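Local coordinates for protein probable enoyl-CoA hydratase/isomerase (Pseudomonas aeruginosa, PDB 7BOR) that binds coenzyme A through a crotonase-type fold and probably acts as an enoyl-CoA isomerase, at residues 8-16 against 41-52. Sequence-based numbering, arbitrary orientation.
Sequences ERETGLLTL and EAQADTAVRVVL
Arg9 reaches from the edge strand 5-9 to the carboxylates of Glu41 and Asp45, its chain stretched out beyond CG, and illustrates how one arginine can bridge a strand and the end of a helix. The guanidinium is nearly parallel to the carboxylate of Glu41 but not level with it, the planes 13° apart, and NH1 makes a salt bridge of 2.8 Å to Glu41 OE2 on its anti side, tilted out of the carboxylate plane. The Asp45 side chain runs counter to that of Arg9, with its carboxylate turned by 53° from the guanidinium; its OD2 lies 3.3 Å from Arg9 NH1, and a weak bond from NE adds to the grip. Two acids at the guanidinium edge thus restrict its rotation. OD1 of the same Asp45 closes an Asx turn by accepting the backbone N of Ala47.

Inward, Leu14 turns CG away from its own amide nitrogen (chi1 178°), which sends CD2 toward helix 29-44, where it meets Ala42 CB at a tight 3.5 Å, while its CB rests against Val48 CG1 and Val51 CG2. This is the helix-facing side of a right-handed beta-alpha-beta crossover, 13-18 to 29-44 to 50-54, near one edge of the crotonase sheet, next to the outermost strand 5-9. The two strands run parallel, and Leu14 N bonds to Val50 O at 2.8 Å. At the entrance to the pairing, Gly12 O takes two backbone donors, Arg49 N at 2.7 Å and Val50 N at 3.0 Å. On the other sheet face, Leu13 CD1 lies 4.0 Å from Leu52 CB, and helix 182-196 covers Leu13 and Val50 through Ala192.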
# COMPACT_ATOMS: atom_id res chain seq x y z
N GLU A 8 -5.29 13.89 9.60
CA GLU A 8 -4.73 14.70 10.68
C GLU A 8 -3.45 15.39 10.23
O GLU A 8 -2.40 14.75 10.10
CB GLU A 8 -4.46 13.82 11.90
CG GLU A 8 -5.70 13.16 12.50
CD GLU A 8 -6.69 14.17 13.08
OE1 GLU A 8 -6.26 15.07 13.84
OE2 GLU A 8 -7.90 14.06 12.76
N ARG A 9 -3.52 16.72 10.03
CA ARG A 9 -2.37 17.56 9.69
C ARG A 9 -1.73 18.06 11.00
O ARG A 9 -2.20 19.05 11.61
CB ARG A 9 -2.82 18.71 8.82
CG ARG A 9 -2.45 18.69 7.35
CD ARG A 9 -2.70 20.06 6.70
NE ARG A 9 -2.23 20.07 5.30
CZ ARG A 9 -3.00 19.74 4.25
NH1 ARG A 9 -2.48 19.75 3.02
NH2 ARG A 9 -4.29 19.39 4.44
N GLU A 10 -0.64 17.38 11.44
CA GLU A 10 0.15 17.89 12.55
C GLU A 10 1.29 18.79 12.05
O GLU A 10 1.30 19.25 10.90
CB GLU A 10 0.75 16.75 13.36
CG GLU A 10 -0.06 16.06 14.36
CD GLU A 10 0.69 14.86 14.96
OE1 GLU A 10 0.20 13.70 14.83
OE2 GLU A 10 1.79 15.06 15.57
N THR A 11 2.36 18.93 12.86
CA THR A 11 3.50 19.81 12.55
C THR A 11 4.40 19.13 11.53
O THR A 11 5.16 18.22 11.88
CB THR A 11 4.29 20.14 13.82
OG1 THR A 11 4.68 18.93 14.49
CG2 THR A 11 3.49 21.01 14.79
N GLY A 12 4.35 19.60 10.28
CA GLY A 12 5.12 19.01 9.18
C GLY A 12 4.68 17.62 8.73
O GLY A 12 5.19 17.13 7.71
N LEU A 13 3.73 17.00 9.43
CA LEU A 13 3.39 15.60 9.25
C LEU A 13 1.91 15.47 8.89
O LEU A 13 1.04 15.83 9.69
CB LEU A 13 3.70 14.82 10.53
CG LEU A 13 3.10 13.43 10.60
CD1 LEU A 13 3.78 12.54 9.57
CD2 LEU A 13 3.27 12.91 12.02
N LEU A 14 1.63 14.91 7.72
CA LEU A 14 0.27 14.60 7.32
C LEU A 14 -0.00 13.12 7.55
O LEU A 14 0.76 12.28 7.07
CB LEU A 14 0.04 14.97 5.84
CG LEU A 14 -1.38 14.62 5.37
CD1 LEU A 14 -2.46 15.36 6.17
CD2 LEU A 14 -1.48 14.92 3.90
N THR A 15 -1.08 12.81 8.26
CA THR A 15 -1.44 11.44 8.58
C THR A 15 -2.75 11.05 7.89
O THR A 15 -3.80 11.64 8.17
CB THR A 15 -1.59 11.28 10.10
OG1 THR A 15 -0.32 11.52 10.72
CG2 THR A 15 -2.08 9.88 10.44
N LEU A 16 -2.68 10.04 7.01
CA LEU A 16 -3.86 9.42 6.39
C LEU A 16 -4.24 8.18 7.19
O LEU A 16 -3.49 7.20 7.23
CB LEU A 16 -3.58 9.08 4.94
CG LEU A 16 -3.02 10.22 4.09
CD1 LEU A 16 -2.74 9.76 2.66
CD2 LEU A 16 -3.94 11.43 4.11
N GLU A 41 -2.22 17.11 -2.89
CA GLU A 41 -2.18 18.42 -2.27
C GLU A 41 -0.91 18.55 -1.44
O GLU A 41 -0.01 19.34 -1.78
CB GLU A 41 -3.45 18.60 -1.42
CG GLU A 41 -3.59 19.92 -0.64
CD GLU A 41 -4.83 19.95 0.29
OE1 GLU A 41 -5.93 19.53 -0.15
OE2 GLU A 41 -4.70 20.38 1.46
N ALA A 42 -0.79 17.72 -0.38
CA ALA A 42 0.39 17.65 0.48
C ALA A 42 1.71 17.66 -0.28
O ALA A 42 2.69 18.27 0.18
CB ALA A 42 0.34 16.38 1.33
N GLN A 43 1.74 17.00 -1.44
CA GLN A 43 2.89 17.09 -2.34
C GLN A 43 3.25 18.54 -2.66
O GLN A 43 4.43 18.86 -2.85
CB GLN A 43 2.55 16.31 -3.62
CG GLN A 43 3.38 16.59 -4.88
CD GLN A 43 3.33 15.42 -5.87
OE1 GLN A 43 2.68 14.40 -5.61
NE2 GLN A 43 4.04 15.53 -6.98
N ALA A 44 2.25 19.40 -2.79
CA ALA A 44 2.48 20.80 -3.10
C ALA A 44 2.52 21.68 -1.86
O ALA A 44 2.97 22.83 -1.94
CB ALA A 44 1.38 21.30 -4.06
N ASP A 45 2.08 21.16 -0.73
CA ASP A 45 1.99 21.94 0.49
C ASP A 45 3.34 21.92 1.19
O ASP A 45 3.68 20.95 1.89
CB ASP A 45 0.88 21.40 1.38
CG ASP A 45 0.67 22.25 2.60
OD1 ASP A 45 1.16 23.41 2.57
OD2 ASP A 45 0.06 21.76 3.58
N THR A 46 4.10 23.01 1.02
CA THR A 46 5.39 23.19 1.67
C THR A 46 5.32 22.97 3.17
O THR A 46 6.30 22.55 3.79
CB THR A 46 5.93 24.60 1.39
OG1 THR A 46 4.94 25.57 1.78
CG2 THR A 46 6.31 24.79 -0.09
N ALA A 47 4.18 23.26 3.80
CA ALA A 47 4.08 22.95 5.21
C ALA A 47 4.24 21.46 5.47
O ALA A 47 4.59 21.07 6.59
CB ALA A 47 2.74 23.41 5.78
N VAL A 48 4.00 20.60 4.48
CA VAL A 48 4.01 19.16 4.72
C VAL A 48 5.37 18.60 4.31
O VAL A 48 5.82 18.77 3.16
CB VAL A 48 2.86 18.44 4.00
CG1 VAL A 48 2.87 16.97 4.40
CG2 VAL A 48 1.53 19.04 4.39
N ARG A 49 6.00 17.92 5.27
CA ARG A 49 7.32 17.31 5.14
C ARG A 49 7.25 15.79 5.03
O ARG A 49 8.07 15.20 4.32
CB ARG A 49 8.18 17.69 6.36
CG ARG A 49 8.50 19.19 6.42
CD ARG A 49 10.01 19.43 6.48
NE ARG A 49 10.75 18.41 5.73
CZ ARG A 49 11.94 17.92 6.10
NH1 ARG A 49 12.53 18.38 7.20
NH2 ARG A 49 12.54 16.97 5.37
N VAL A 50 6.28 15.16 5.67
CA VAL A 50 6.19 13.71 5.74
C VAL A 50 4.72 13.29 5.77
O VAL A 50 3.89 13.92 6.44
CB VAL A 50 6.94 13.18 6.99
CG1 VAL A 50 6.88 11.67 7.06
CG2 VAL A 50 8.40 13.66 6.99
N VAL A 51 4.42 12.18 5.08
CA VAL A 51 3.11 11.54 5.20
C VAL A 51 3.25 10.22 5.93
O VAL A 51 4.16 9.43 5.65
CB VAL A 51 2.47 11.35 3.81
CG1 VAL A 51 1.24 10.40 3.91
CG2 VAL A 51 2.08 12.70 3.21
N LEU A 52 2.30 9.96 6.83
CA LEU A 52 2.14 8.69 7.50
C LEU A 52 0.82 8.03 7.09
O LEU A 52 -0.24 8.67 7.12
CB LEU A 52 2.22 8.91 9.00
CG LEU A 52 2.42 7.70 9.87
CD1 LEU A 52 3.24 8.16 11.08
CD2 LEU A 52 1.09 7.18 10.25